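Local atomic coordinates of replicative DNA helicase (Nostoc punctiforme, PDB entry 4O1R), a protein that is represented here by its intein, an element that probably excises itself from the helicase precursor by protein splicing and joins the flanking sequences. Residues Ala4-Ser9 against Lys69-Gly74; Ala51-Ile56 against Glu119-Asp124; Asp88-Lys93 against Asp109-Ile114. One frame throughout, in Å; residues are numbered along the deposited sequence. Where two conformers were deposited one is given.

Interaction 1: residues Ala4-Ser9 against Lys69-Gly74; sequences ALAGDS and KIRATG. Unlike the reference sequence in segment 4-9: Ala4 (reference Cys).
Ala4-Ala6 and Arg71-Thr73 run side by side with their backbones bridged once, at Leu5 and Ala72, where Thr73 N donates to Ala4 O (3.0 Å) and Ala6 N to Arg71 O (3.0 Å). The pairing lies in the all-beta Hint (hedgehog-intein) fold, at what is probably the upstream splice junction: Ala4 replaces the cysteine of the reference sequence, and Thr73 and His76 have the spacing of the intein TxxH motif. The backbone of Ala4 is gripped at both ends by this motif. Its N donates to Thr73 OG1 (3.0 Å), while its O also accepts a bond from His76 ND1. With chi1 at 59°, Thr73 holds its hydroxyl between its own N and C, turned to Ala4 N, and Asn75 OD1 is a second partner of the same oxygen. Leu5 turns its CD2 branch to the other strand, where it touches both Ala72 CB (3.6 Å) and Ile70 CD1 (3.7 Å), in a hydrophobic patch that Phe133 and Ala135 continue. On the Arg71 side, Ala6 CB rests against the CB of Arg71, whose guanidinium reaches past it to a salt bridge with Glu120 and a hydrogen bond with Ser117 O. Beyond Ala6 the chain folds into a type I turn ending at Ser9. Ala6 O receives both Ser9 N and Ser9 OG from one face of its plane. The hydroxyl then carries the contact across through one water, which donates to Ser9 OG (2.7 Å) and accepts from Arg71 N (2.8 Å).

Interaction 2: residues Ala51-Ile56 against Glu119-Asp124; sequences AFSTGI and EEEVFD
Glu121 and Ser53 meet across two antiparallel strands that close to 4.6 Å between axes, their N-to-C directions 142° apart. From its CB, 4.0 Å from Gly55 O, the Glu121 side chain runs out fully extended. CG passes over Gly55 O and beside the Ser53 hydroxyl, and the carboxylate ends with OE2 accepting from Ser53 OG at 2.6 Å through its anti lone pair, the one turned away from OE1. Ser53 OG is in position because it lies anti to its own backbone N (chi1 169°); the same oxygen accepts from Gly55 N and so closes an ST turn. One hydroxyl thus links the turn at Gly55 to the carboxylate of the neighbouring strand. The ring of Phe123 occupies this face too, its CE2 corner against Ser53 CB. Phe52 and Asp124, a hydrogen-bonded pair, lie on the other face. Their backbones are joined twice, Phe52 N to Asp124 O and Asp124 N to Phe52 O (2.9 Å). Their side chains lie side by side, the ring turned 70° from the carboxylate; Asp124 O sits 3.6 Å above one ring face, offset toward the rim, and CZ meets Asp124 CB at 3.7 Å. Farther along, Thr54 N donates to Val122 O, and Thr54 OG1 packs on Val122 CG2, close to Ala4. At Ile56 the chain turns a corner, after which a backbone hydrogen bond joins Lys57 to Glu120, so strand 106-126 serves both strand 42-55 and strand 57-64, in keeping with the long, strongly curled strands of the Hint fold.

Interaction 3: residues Asp88-Lys93 against Asp109-Ile114; sequences DELTPK and DEIVSI. With NA (sodium ion), chain B.
Lys93 N donates to Ile111 O at 3.1 Å, a somewhat bent bond (143° at the hydrogen) and the one hydrogen bond between the loop 88-93 and the strand 109-114. Next to this bond the side chains of Lys93 and Glu110 lie alongside each other, pointing the same way. Contact is through carbon: the aliphatic stem of Lys93 brushes the carboxylate, CG 3.4 Å from Glu110 OE2, whereas the ammonium bends off at chi3, leaving NZ 6.2 Å from that oxygen. Glu110 OE1 instead has a weak, long ion pair with Arg65. Toward the interior, Leu90 crosses Ile111 at about a right angle, their CD1 methyls 3.8 Å apart, and Leu90 CB meets Ile114 CD1 at 3.9 Å; Leu62 and Leu96 extend this apolar patch. On the outer side, Thr91 OG1 (2.4 Å) and Pro92 O (2.3 Å) bind a sodium ion together with two waters, so the ion clasps neighbouring residues of the loop without touching the strand. Against strand 57-64, Val112 and Ser113 form a classic beta bulge facing Thr63. The contact thus packs the loop leading into strand 95-99 onto strand 106-126 of the curled Hint sheet.

How the interactions relate
Interaction 1 is the buried contact, interaction 2 partly buried and interaction 3 a surface one. All three reach the same curled sheet, and interactions 2 and 3 use different parts of strand 106-126, their centres about 23 Å apart. Interactions 1 and 2 touch directly: a probable backbone bond from Leu5 N to Phe123 O places strand 5-6 beside strand 106-126, and the Arg71-Glu120 salt bridge joins strand 69-72 to it. Interaction 1 meets interaction 3 at Gly74 O and Asp88 N. Chemistry follows place: interaction 1 relies on backbone bonds, a threonine hydroxyl and one water, with a leucine packed beside them, interaction 2 on antiparallel strand pairing with a serine-carboxylate bond, and interaction 3 on apolar packing, a lysine stem against a carboxylate and a single backbone bond.

Interaction 1: residues Ala4-Ser9 against Lys69-Gly74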
ATOM      1  N   ALA A   4      -5.690  -6.085  -3.618  1.00 12.03           N
ATOM      2  CA  ALA A   4      -6.473  -5.258  -2.709  1.00 11.12           C
ATOM      3  C   ALA A   4      -5.960  -5.394  -1.283  1.00 11.25           C
ATOM      4  O   ALA A   4      -5.025  -6.165  -1.012  1.00 11.67           O
ATOM      5  CB  ALA A   4      -7.956  -5.598  -2.830  1.00 12.01           C
ATOM      6  N   LEU A   5      -6.564  -4.627  -0.386  1.00 10.93           N
ATOM      7  CA  LEU A   5      -6.096  -4.477   0.993  1.00 10.96           C
ATOM      8  C   LEU A   5      -7.204  -4.674   1.989  1.00 10.99           C
ATOM      9  O   LEU A   5      -8.376  -4.403   1.701  1.00 11.50           O
ATOM     10  CB  LEU A   5      -5.534  -3.067   1.212  1.00 11.44           C
ATOM     11  CG  LEU A   5      -4.326  -2.668   0.372  1.00 12.25           C
ATOM     12  CD1 LEU A   5      -4.038  -1.196   0.621  1.00 13.89           C
ATOM     13  CD2 LEU A   5      -3.110  -3.525   0.737  1.00 14.32           C
ATOM     14  N   ALA A   6      -6.832  -5.068   3.200  1.00 11.33           N
ATOM     15  CA  ALA A   6      -7.812  -5.107   4.298  1.00 11.85           C
ATOM     16  C   ALA A   6      -8.437  -3.724   4.493  1.00 12.31           C
ATOM     17  O   ALA A   6      -7.784  -2.694   4.294  1.00 12.24           O
ATOM     18  CB  ALA A   6      -7.149  -5.570   5.590  1.00 12.46           C
ATOM     19  N   GLY A   7      -9.703  -3.714   4.898  1.00 12.45           N
ATOM     20  CA  GLY A   7     -10.450  -2.461   5.071  1.00 12.95           C
ATOM     21  C   GLY A   7      -9.906  -1.497   6.104  1.00 13.53           C
ATOM     22  O   GLY A   7     -10.132  -0.280   5.991  1.00 13.94           O
ATOM     23  N   ASP A   8      -9.164  -2.018   7.086  1.00 13.92           N
ATOM     24  CA  ASP A   8      -8.596  -1.168   8.126  1.00 15.48           C
ATOM     25  C   ASP A   8      -7.246  -0.571   7.744  1.00 14.65           C
ATOM     26  O   ASP A   8      -6.660   0.175   8.520  1.00 15.43           O
ATOM     27  CB  ASP A   8      -8.516  -1.878   9.491  1.00 17.15           C
ATOM     28  CG  ASP A   8      -7.690  -3.138   9.472  0.58 19.63           C
ATOM     29  OD1 ASP A   8      -7.421  -3.682   8.385  0.58 22.57           O
ATOM     30  OD2 ASP A   8      -7.341  -3.611  10.578  0.58 23.82           O
ATOM     31  N   SER A   9      -6.762  -0.886   6.545  1.00 13.43           N
ATOM     32  CA  SER A   9      -5.512  -0.298   6.051  1.00 12.75           C
ATOM     33  C   SER A   9      -5.638   1.221   6.003  1.00 12.65           C
ATOM     34  O   SER A   9      -6.606   1.737   5.465  1.00 13.87           O
ATOM     35  CB  SER A   9      -5.184  -0.813   4.650  1.00 12.66           C
ATOM     36  OG  SER A   9      -5.129  -2.237   4.617  1.00 13.02           O
ATOM     37  N   LYS A  69       3.292  -2.988   9.153  1.00 12.96           N
ATOM     38  CA  LYS A  69       2.483  -4.185   8.955  1.00 13.33           C
ATOM     39  C   LYS A  69       1.326  -3.836   8.043  1.00 12.54           C
ATOM     40  O   LYS A  69       0.733  -2.758   8.175  1.00 13.01           O
ATOM     41  CB  LYS A  69       1.910  -4.642  10.300  1.00 15.28           C
ATOM     42  CG  LYS A  69       1.267  -6.012  10.295  0.53 16.31           C
ATOM     43  CD  LYS A  69       0.618  -6.305  11.639  0.53 20.35           C
ATOM     44  CE  LYS A  69       1.634  -6.606  12.719  0.53 22.33           C
ATOM     45  NZ  LYS A  69       0.959  -7.034  13.974  0.53 24.42           N
ATOM     46  N   ILE A  70       0.996  -4.743   7.131  1.00 11.71           N
ATOM     47  CA  ILE A  70      -0.138  -4.543   6.243  1.00 12.24           C
ATOM     48  C   ILE A  70      -0.738  -5.891   5.907  1.00 11.64           C
ATOM     49  O   ILE A  70      -0.039  -6.906   5.923  1.00 11.60           O
ATOM     50  CB  ILE A  70       0.290  -3.760   4.973  1.00 12.30           C
ATOM     51  CG1 ILE A  70      -0.917  -3.222   4.182  1.00 14.47           C
ATOM     52  CG2 ILE A  70       1.242  -4.604   4.107  1.00 13.22           C
ATOM     53  CD1 ILE A  70      -0.500  -2.262   3.066  1.00 16.26           C
ATOM     54  N   ARG A  71      -2.032  -5.891   5.607  1.00 11.41           N
ATOM     55  CA  ARG A  71      -2.733  -7.109   5.186  1.00 11.46           C
ATOM     56  C   ARG A  71      -3.228  -6.913   3.771  1.00 10.82           C
ATOM     57  O   ARG A  71      -4.035  -6.021   3.507  1.00 11.37           O
ATOM     58  CB  ARG A  71      -3.877  -7.458   6.147  1.00 12.18           C
ATOM     59  CG  ARG A  71      -3.299  -7.825   7.517  0.58 13.53           C
ATOM     60  CD  ARG A  71      -4.340  -8.047   8.570  0.58 16.10           C
ATOM     61  NE  ARG A  71      -5.072  -9.275   8.324  0.58 16.71           N
ATOM     62  CZ  ARG A  71      -6.395  -9.364   8.296  0.58 17.15           C
ATOM     63  NH1 ARG A  71      -7.137  -8.282   8.508  0.58 17.32           N
ATOM     64  NH2 ARG A  71      -6.968 -10.540   8.069  0.58 18.40           N
ATOM     65  N   ALA A  72      -2.714  -7.742   2.858  1.00 10.37           N
ATOM     66  CA  ALA A  72      -2.947  -7.578   1.433  1.00 10.48           C
ATOM     67  C   ALA A  72      -3.203  -8.909   0.756  1.00 10.62           C
ATOM     68  O   ALA A  72      -2.816  -9.965   1.253  1.00 10.81           O
ATOM     69  CB  ALA A  72      -1.748  -6.876   0.768  1.00 11.70           C
ATOM     70  N   THR A  73      -3.854  -8.852  -0.396  1.00 10.09           N
ATOM     71  CA  THR A  73      -4.026 -10.071  -1.186  1.00 10.02           C
ATOM     72  C   THR A  73      -2.683 -10.551  -1.747  1.00 10.11           C
ATOM     73  O   THR A  73      -1.723  -9.781  -1.851  1.00 10.57           O
ATOM     74  CB  THR A  73      -5.025  -9.860  -2.317  1.00 10.27           C
ATOM     75  OG1 THR A  73      -4.557  -8.805  -3.166  1.00 10.42           O
ATOM     76  CG2 THR A  73      -6.410  -9.498  -1.783  1.00 11.41           C
ATOM     77  N   GLY A  74      -2.629 -11.825  -2.122  1.00 10.39           N
ATOM     78  CA  GLY A  74      -1.394 -12.425  -2.598  1.00 11.02           C
ATOM     79  C   GLY A  74      -0.868 -11.777  -3.864  1.00 11.00           C
ATOM     80  O   GLY A  74       0.337 -11.775  -4.106  1.00 11.81           O
TER
HETATM   81  O   HOH W   1      -3.629  -3.718   6.332  1.00 17.74           O

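Interaction 2: residues Ala51-Ile56 against Glu119-Asp124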
ATOM      1  N   ALA A  51     -12.481   4.518  -5.231  1.00 16.25           N
ATOM      2  CA  ALA A  51     -12.209   3.689  -4.051  1.00 14.87           C
ATOM      3  C   ALA A  51     -13.337   2.682  -3.959  1.00 14.63           C
ATOM      4  O   ALA A  51     -14.503   3.063  -4.011  1.00 14.40           O
ATOM      5  CB  ALA A  51     -12.145   4.546  -2.788  1.00 15.52           C
ATOM      6  N   PHE A  52     -12.995   1.396  -3.835  1.00 14.16           N
ATOM      7  CA  PHE A  52     -13.996   0.351  -4.056  1.00 14.80           C
ATOM      8  C   PHE A  52     -13.628  -0.954  -3.367  1.00 14.04           C
ATOM      9  O   PHE A  52     -12.452  -1.234  -3.122  1.00 14.50           O
ATOM     10  CB  PHE A  52     -14.161   0.107  -5.571  1.00 15.84           C
ATOM     11  CG  PHE A  52     -12.858  -0.121  -6.283  1.00 17.01           C
ATOM     12  CD1 PHE A  52     -12.104   0.953  -6.773  1.00 19.57           C
ATOM     13  CD2 PHE A  52     -12.365  -1.413  -6.466  1.00 18.80           C
ATOM     14  CE1 PHE A  52     -10.892   0.745  -7.405  1.00 20.54           C
ATOM     15  CE2 PHE A  52     -11.150  -1.634  -7.105  1.00 20.61           C
ATOM     16  CZ  PHE A  52     -10.411  -0.552  -7.584  1.00 21.12           C
ATOM     17  N   SER A  53     -14.654  -1.752  -3.098  1.00 14.19           N
ATOM     18  CA  SER A  53     -14.517  -3.128  -2.647  1.00 13.95           C
ATOM     19  C   SER A  53     -14.331  -4.036  -3.842  1.00 13.98           C
ATOM     20  O   SER A  53     -14.968  -3.853  -4.886  1.00 15.30           O
ATOM     21  CB  SER A  53     -15.807  -3.527  -1.934  1.00 14.37           C
ATOM     22  OG  SER A  53     -15.842  -4.919  -1.694  1.00 14.03           O
ATOM     23  N   THR A  54     -13.479  -5.042  -3.692  1.00 13.28           N
ATOM     24  CA  THR A  54     -13.378  -6.060  -4.733  1.00 14.18           C
ATOM     25  C   THR A  54     -13.926  -7.411  -4.272  1.00 14.16           C
ATOM     26  O   THR A  54     -13.753  -8.419  -4.963  1.00 15.80           O
ATOM     27  CB  THR A  54     -11.945  -6.238  -5.266  1.00 14.45           C
ATOM     28  OG1 THR A  54     -11.105  -6.668  -4.200  1.00 16.29           O
ATOM     29  CG2 THR A  54     -11.399  -4.941  -5.845  1.00 16.81           C
ATOM     30  N   GLY A  55     -14.605  -7.430  -3.130  1.00 13.25           N
ATOM     31  CA  GLY A  55     -15.203  -8.670  -2.617  1.00 13.42           C
ATOM     32  C   GLY A  55     -14.416  -9.228  -1.449  1.00 12.40           C
ATOM     33  O   GLY A  55     -13.587  -8.528  -0.860  1.00 13.48           O
ATOM     34  N   ILE A  56     -14.691 -10.485  -1.114  1.00 11.77           N
ATOM     35  CA  ILE A  56     -14.023 -11.171  -0.023  1.00 12.04           C
ATOM     36  C   ILE A  56     -12.920 -12.033  -0.603  1.00 11.45           C
ATOM     37  O   ILE A  56     -13.175 -12.851  -1.493  1.00 12.77           O
ATOM     38  CB  ILE A  56     -15.034 -12.020   0.759  1.00 11.79           C
ATOM     39  CG1 ILE A  56     -16.027 -11.102   1.495  1.00 13.02           C
ATOM     40  CG2 ILE A  56     -14.303 -12.941   1.747  1.00 13.21           C
ATOM     41  CD1 ILE A  56     -17.269 -11.814   2.029  1.00 14.09           C
ATOM     42  N   GLU A 119      -9.717 -14.703   5.347  1.00 14.72           N
ATOM     43  CA  GLU A 119     -10.455 -13.998   4.300  1.00 14.35           C
ATOM     44  C   GLU A 119     -11.274 -12.870   4.901  1.00 14.47           C
ATOM     45  O   GLU A 119     -11.886 -13.026   5.965  1.00 15.98           O
ATOM     46  CB  GLU A 119     -11.396 -14.960   3.559  1.00 14.85           C
ATOM     47  CG  GLU A 119     -10.700 -16.098   2.819  1.00 17.45           C
ATOM     48  CD  GLU A 119     -11.671 -17.009   2.093  1.00 20.27           C
ATOM     49  OE1 GLU A 119     -12.884 -16.985   2.408  1.00 23.22           O
ATOM     50  OE2 GLU A 119     -11.208 -17.748   1.201  1.00 22.43           O
ATOM     51  N   GLU A 120     -11.285 -11.733   4.215  1.00 13.98           N
ATOM     52  CA  GLU A 120     -12.108 -10.587   4.605  1.00 14.41           C
ATOM     53  C   GLU A 120     -12.487  -9.834   3.357  1.00 13.22           C
ATOM     54  O   GLU A 120     -11.904 -10.060   2.297  1.00 12.25           O
ATOM     55  CB  GLU A 120     -11.322  -9.607   5.495  1.00 16.28           C
ATOM     56  CG  GLU A 120     -10.782 -10.179   6.783  1.00 20.14           C
ATOM     57  CD  GLU A 120     -10.202  -9.128   7.702  1.00 23.45           C
ATOM     58  OE1 GLU A 120     -10.127  -7.935   7.326  1.00 23.10           O
ATOM     59  OE2 GLU A 120      -9.816  -9.509   8.821  1.00 26.95           O
ATOM     60  N   GLU A 121     -13.441  -8.922   3.473  1.00 12.84           N
ATOM     61  CA  GLU A 121     -13.674  -7.973   2.391  1.00 12.64           C
ATOM     62  C   GLU A 121     -12.416  -7.123   2.168  1.00 12.58           C
ATOM     63  O   GLU A 121     -11.739  -6.726   3.126  1.00 13.41           O
ATOM     64  CB  GLU A 121     -14.887  -7.084   2.675  1.00 13.76           C
ATOM     65  CG  GLU A 121     -15.285  -6.267   1.465  1.00 13.59           C
ATOM     66  CD  GLU A 121     -16.550  -5.470   1.656  1.00 14.74           C
ATOM     67  OE1 GLU A 121     -17.023  -5.335   2.802  1.00 16.25           O
ATOM     68  OE2 GLU A 121     -17.061  -4.975   0.634  1.00 16.33           O
ATOM     69  N   VAL A 122     -12.080  -6.882   0.903  1.00 11.87           N
ATOM     70  CA  VAL A 122     -10.867  -6.141   0.569  1.00 11.93           C
ATOM     71  C   VAL A 122     -11.186  -4.995  -0.387  1.00 11.52           C
ATOM     72  O   VAL A 122     -12.213  -5.010  -1.077  1.00 11.88           O
ATOM     73  CB  VAL A 122      -9.749  -7.065   0.013  1.00 12.10           C
ATOM     74  CG1 VAL A 122      -9.258  -8.008   1.088  1.00 13.19           C
ATOM     75  CG2 VAL A 122     -10.227  -7.836  -1.193  1.00 13.58           C
ATOM     76  N   PHE A 123     -10.301  -3.999  -0.399  1.00 11.82           N
ATOM     77  CA  PHE A 123     -10.568  -2.694  -1.000  1.00 12.09           C
ATOM     78  C   PHE A 123      -9.353  -2.190  -1.735  1.00 12.76           C
ATOM     79  O   PHE A 123      -8.213  -2.542  -1.419  1.00 12.88           O
ATOM     80  CB  PHE A 123     -10.934  -1.685   0.104  1.00 12.31           C
ATOM     81  CG  PHE A 123     -12.118  -2.099   0.923  1.00 12.18           C
ATOM     82  CD1 PHE A 123     -11.965  -2.953   2.017  1.00 12.99           C
ATOM     83  CD2 PHE A 123     -13.394  -1.652   0.595  1.00 13.23           C
ATOM     84  CE1 PHE A 123     -13.063  -3.364   2.769  1.00 14.54           C
ATOM     85  CE2 PHE A 123     -14.493  -2.050   1.350  1.00 13.93           C
ATOM     86  CZ  PHE A 123     -14.324  -2.901   2.437  1.00 13.94           C
ATOM     87  N   ASP A 124      -9.599  -1.313  -2.694  1.00 14.07           N
ATOM     88  CA  ASP A 124      -8.509  -0.728  -3.458  1.00 15.41           C
ATOM     89  C   ASP A 124      -8.852   0.700  -3.845  1.00 15.14           C
ATOM     90  O   ASP A 124     -10.018   1.122  -3.778  1.00 14.87           O
ATOM     91  CB  ASP A 124      -8.245  -1.589  -4.712  1.00 16.88           C
ATOM     92  CG  ASP A 124      -6.915  -1.279  -5.396  1.00 18.00           C
ATOM     93  OD1 ASP A 124      -5.983  -0.748  -4.746  1.00 20.59           O
ATOM     94  OD2 ASP A 124      -6.794  -1.603  -6.600  1.00 21.66           O
TER

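Interaction 3: residues Asp88-Lys93 against Asp109-Ile114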
ATOM      1  N   ASP A  88       2.840 -12.686  -2.959  1.00 10.35           N
ATOM      2  CA  ASP A  88       3.065 -14.125  -2.961  1.00 11.17           C
ATOM      3  C   ASP A  88       4.293 -14.559  -3.768  1.00 11.10           C
ATOM      4  O   ASP A  88       4.527 -15.761  -3.935  1.00 11.56           O
ATOM      5  CB  ASP A  88       1.782 -14.891  -3.337  1.00 12.25           C
ATOM      6  CG  ASP A  88       1.302 -14.616  -4.744  1.00 12.88           C
ATOM      7  OD1 ASP A  88       2.077 -14.131  -5.593  1.00 12.50           O
ATOM      8  OD2 ASP A  88       0.109 -14.905  -5.007  1.00 15.82           O
ATOM      9  N   GLU A  89       5.097 -13.574  -4.201  1.00 11.26           N
ATOM     10  CA  GLU A  89       6.423 -13.843  -4.770  1.00 11.41           C
ATOM     11  C   GLU A  89       7.566 -13.294  -3.910  1.00 10.80           C
ATOM     12  O   GLU A  89       8.729 -13.448  -4.260  1.00 11.63           O
ATOM     13  CB  GLU A  89       6.512 -13.295  -6.198  1.00 13.37           C
ATOM     14  CG  GLU A  89       5.562 -14.024  -7.178  1.00 16.07           C
ATOM     15  CD  GLU A  89       5.941 -15.498  -7.461  1.00 20.19           C
ATOM     16  OE1 GLU A  89       7.132 -15.864  -7.372  1.00 22.80           O
ATOM     17  OE2 GLU A  89       5.037 -16.305  -7.778  1.00 24.00           O
ATOM     18  N   LEU A  90       7.237 -12.686  -2.774  1.00 10.49           N
ATOM     19  CA  LEU A  90       8.257 -12.137  -1.886  1.00 10.47           C
ATOM     20  C   LEU A  90       8.828 -13.214  -0.984  1.00 11.44           C
ATOM     21  O   LEU A  90       8.146 -14.183  -0.631  1.00 12.93           O
ATOM     22  CB  LEU A  90       7.666 -11.015  -1.034  1.00 10.61           C
ATOM     23  CG  LEU A  90       7.214  -9.772  -1.804  1.00 10.76           C
ATOM     24  CD1 LEU A  90       6.453  -8.841  -0.886  1.00 12.19           C
ATOM     25  CD2 LEU A  90       8.417  -9.051  -2.392  1.00 13.12           C
ATOM     26  N   THR A  91      10.081 -13.031  -0.596  1.00 12.52           N
ATOM     27  CA  THR A  91      10.788 -14.033   0.201  1.00 12.90           C
ATOM     28  C   THR A  91      11.202 -13.448   1.552  1.00 13.10           C
ATOM     29  O   THR A  91      11.259 -12.224   1.735  1.00 11.96           O
ATOM     30  CB  THR A  91      12.039 -14.566  -0.545  1.00 12.99           C
ATOM     31  OG1 THR A  91      12.997 -13.507  -0.681  1.00 13.67           O
ATOM     32  CG2 THR A  91      11.681 -15.143  -1.941  1.00 13.37           C
ATOM     33  N   PRO A  92      11.509 -14.331   2.523  1.00 13.02           N
ATOM     34  CA  PRO A  92      12.001 -13.830   3.805  1.00 13.33           C
ATOM     35  C   PRO A  92      13.257 -12.986   3.580  1.00 12.99           C
ATOM     36  O   PRO A  92      14.078 -13.334   2.728  1.00 12.97           O
ATOM     37  CB  PRO A  92      12.337 -15.111   4.576  1.00 14.29           C
ATOM     38  CG  PRO A  92      11.419 -16.150   3.959  1.00 14.25           C
ATOM     39  CD  PRO A  92      11.418 -15.803   2.491  1.00 13.32           C
ATOM     40  N   LYS A  93      13.383 -11.886   4.324  1.00 13.16           N
ATOM     41  CA  LYS A  93      14.540 -10.969   4.258  1.00 13.71           C
ATOM     42  C   LYS A  93      14.580 -10.090   3.019  1.00 12.88           C
ATOM     43  O   LYS A  93      15.446  -9.234   2.912  1.00 14.09           O
ATOM     44  CB  LYS A  93      15.878 -11.701   4.425  1.00 14.12           C
ATOM     45  CG  LYS A  93      15.939 -12.461   5.753  1.00 16.55           C
ATOM     46  CD  LYS A  93      17.283 -13.068   6.007  1.00 20.10           C
ATOM     47  CE  LYS A  93      17.519 -14.168   5.033  1.00 22.06           C
ATOM     48  NZ  LYS A  93      18.834 -14.797   5.234  1.00 24.21           N
ATOM     49  N   ASP A 109      13.174  -1.431   3.743  1.00 14.27           N
ATOM     50  CA  ASP A 109      13.047  -2.194   4.981  1.00 14.26           C
ATOM     51  C   ASP A 109      12.973  -3.686   4.679  1.00 13.86           C
ATOM     52  O   ASP A 109      12.437  -4.104   3.656  1.00 15.81           O
ATOM     53  CB  ASP A 109      11.807  -1.745   5.761  1.00 14.92           C
ATOM     54  CG  ASP A 109      11.894  -2.058   7.255  1.00 16.40           C
ATOM     55  OD1 ASP A 109      12.941  -2.533   7.746  1.00 19.42           O
ATOM     56  OD2 ASP A 109      10.896  -1.779   7.925  1.00 20.30           O
ATOM     57  N   GLU A 110      13.478  -4.485   5.598  1.00 13.18           N
ATOM     58  CA  GLU A 110      13.484  -5.931   5.463  1.00 12.33           C
ATOM     59  C   GLU A 110      12.146  -6.544   5.883  1.00 11.86           C
ATOM     60  O   GLU A 110      11.598  -6.189   6.936  1.00 12.45           O
ATOM     61  CB  GLU A 110      14.585  -6.473   6.380  1.00 13.05           C
ATOM     62  CG  GLU A 110      14.804  -7.955   6.245  1.00 13.74           C
ATOM     63  CD  GLU A 110      15.560  -8.551   7.403  1.00 17.88           C
ATOM     64  OE1 GLU A 110      15.290  -8.176   8.563  1.00 21.66           O
ATOM     65  OE2 GLU A 110      16.383  -9.435   7.151  1.00 20.25           O
ATOM     66  N   ILE A 111      11.641  -7.482   5.083  1.00 11.46           N
ATOM     67  CA  ILE A 111      10.483  -8.291   5.480  1.00 11.98           C
ATOM     68  C   ILE A 111      10.914  -9.319   6.517  1.00 11.94           C
ATOM     69  O   ILE A 111      11.871 -10.082   6.280  1.00 13.70           O
ATOM     70  CB  ILE A 111       9.891  -9.033   4.272  1.00 12.25           C
ATOM     71  CG1 ILE A 111       9.358  -8.034   3.244  1.00 13.28           C
ATOM     72  CG2 ILE A 111       8.766  -9.991   4.721  1.00 13.51           C
ATOM     73  CD1 ILE A 111       9.095  -8.648   1.891  1.00 14.73           C
ATOM     74  N   VAL A 112      10.225  -9.334   7.662  1.00 11.71           N
ATOM     75  CA  VAL A 112      10.503 -10.339   8.708  1.00 12.19           C
ATOM     76  C   VAL A 112       9.472 -11.463   8.778  1.00 12.08           C
ATOM     77  O   VAL A 112       9.769 -12.540   9.294  1.00 13.49           O
ATOM     78  CB  VAL A 112      10.734  -9.712  10.117  1.00 12.47           C
ATOM     79  CG1 VAL A 112      11.944  -8.779  10.103  1.00 13.30           C
ATOM     80  CG2 VAL A 112       9.506  -8.980  10.602  1.00 13.76           C
ATOM     81  N   SER A 113       8.278 -11.229   8.241  1.00 11.37           N
ATOM     82  CA  SER A 113       7.261 -12.272   8.233  1.00 11.70           C
ATOM     83  C   SER A 113       6.195 -12.029   7.197  1.00 10.72           C
ATOM     84  O   SER A 113       5.831 -10.882   6.920  1.00 11.60           O
ATOM     85  CB  SER A 113       6.641 -12.447   9.625  1.00 12.82           C
ATOM     86  OG  SER A 113       5.988 -11.284  10.026  0.58 10.68           O
ATOM     87  N   ILE A 114       5.719 -13.125   6.618  1.00 10.67           N
ATOM     88  CA  ILE A 114       4.506 -13.121   5.795  1.00 11.13           C
ATOM     89  C   ILE A 114       3.667 -14.299   6.262  1.00 11.50           C
ATOM     90  O   ILE A 114       4.164 -15.432   6.316  1.00 12.09           O
ATOM     91  CB  ILE A 114       4.788 -13.228   4.277  1.00 10.95           C
ATOM     92  CG1 ILE A 114       5.704 -12.089   3.813  1.00 12.79           C
ATOM     93  CG2 ILE A 114       3.476 -13.186   3.506  1.00 12.66           C
ATOM     94  CD1 ILE A 114       6.147 -12.235   2.365  1.00 14.17           C
TER
HETATM   95 NA    NA B 201      14.997 -13.738   0.640  1.00 14.54          NA
HETATM   96  O   HOH W   2      15.632 -11.871  -0.733  1.00 26.29           O
HETATM   97  O   HOH W   3      17.252 -13.897   1.384  1.00 22.70           O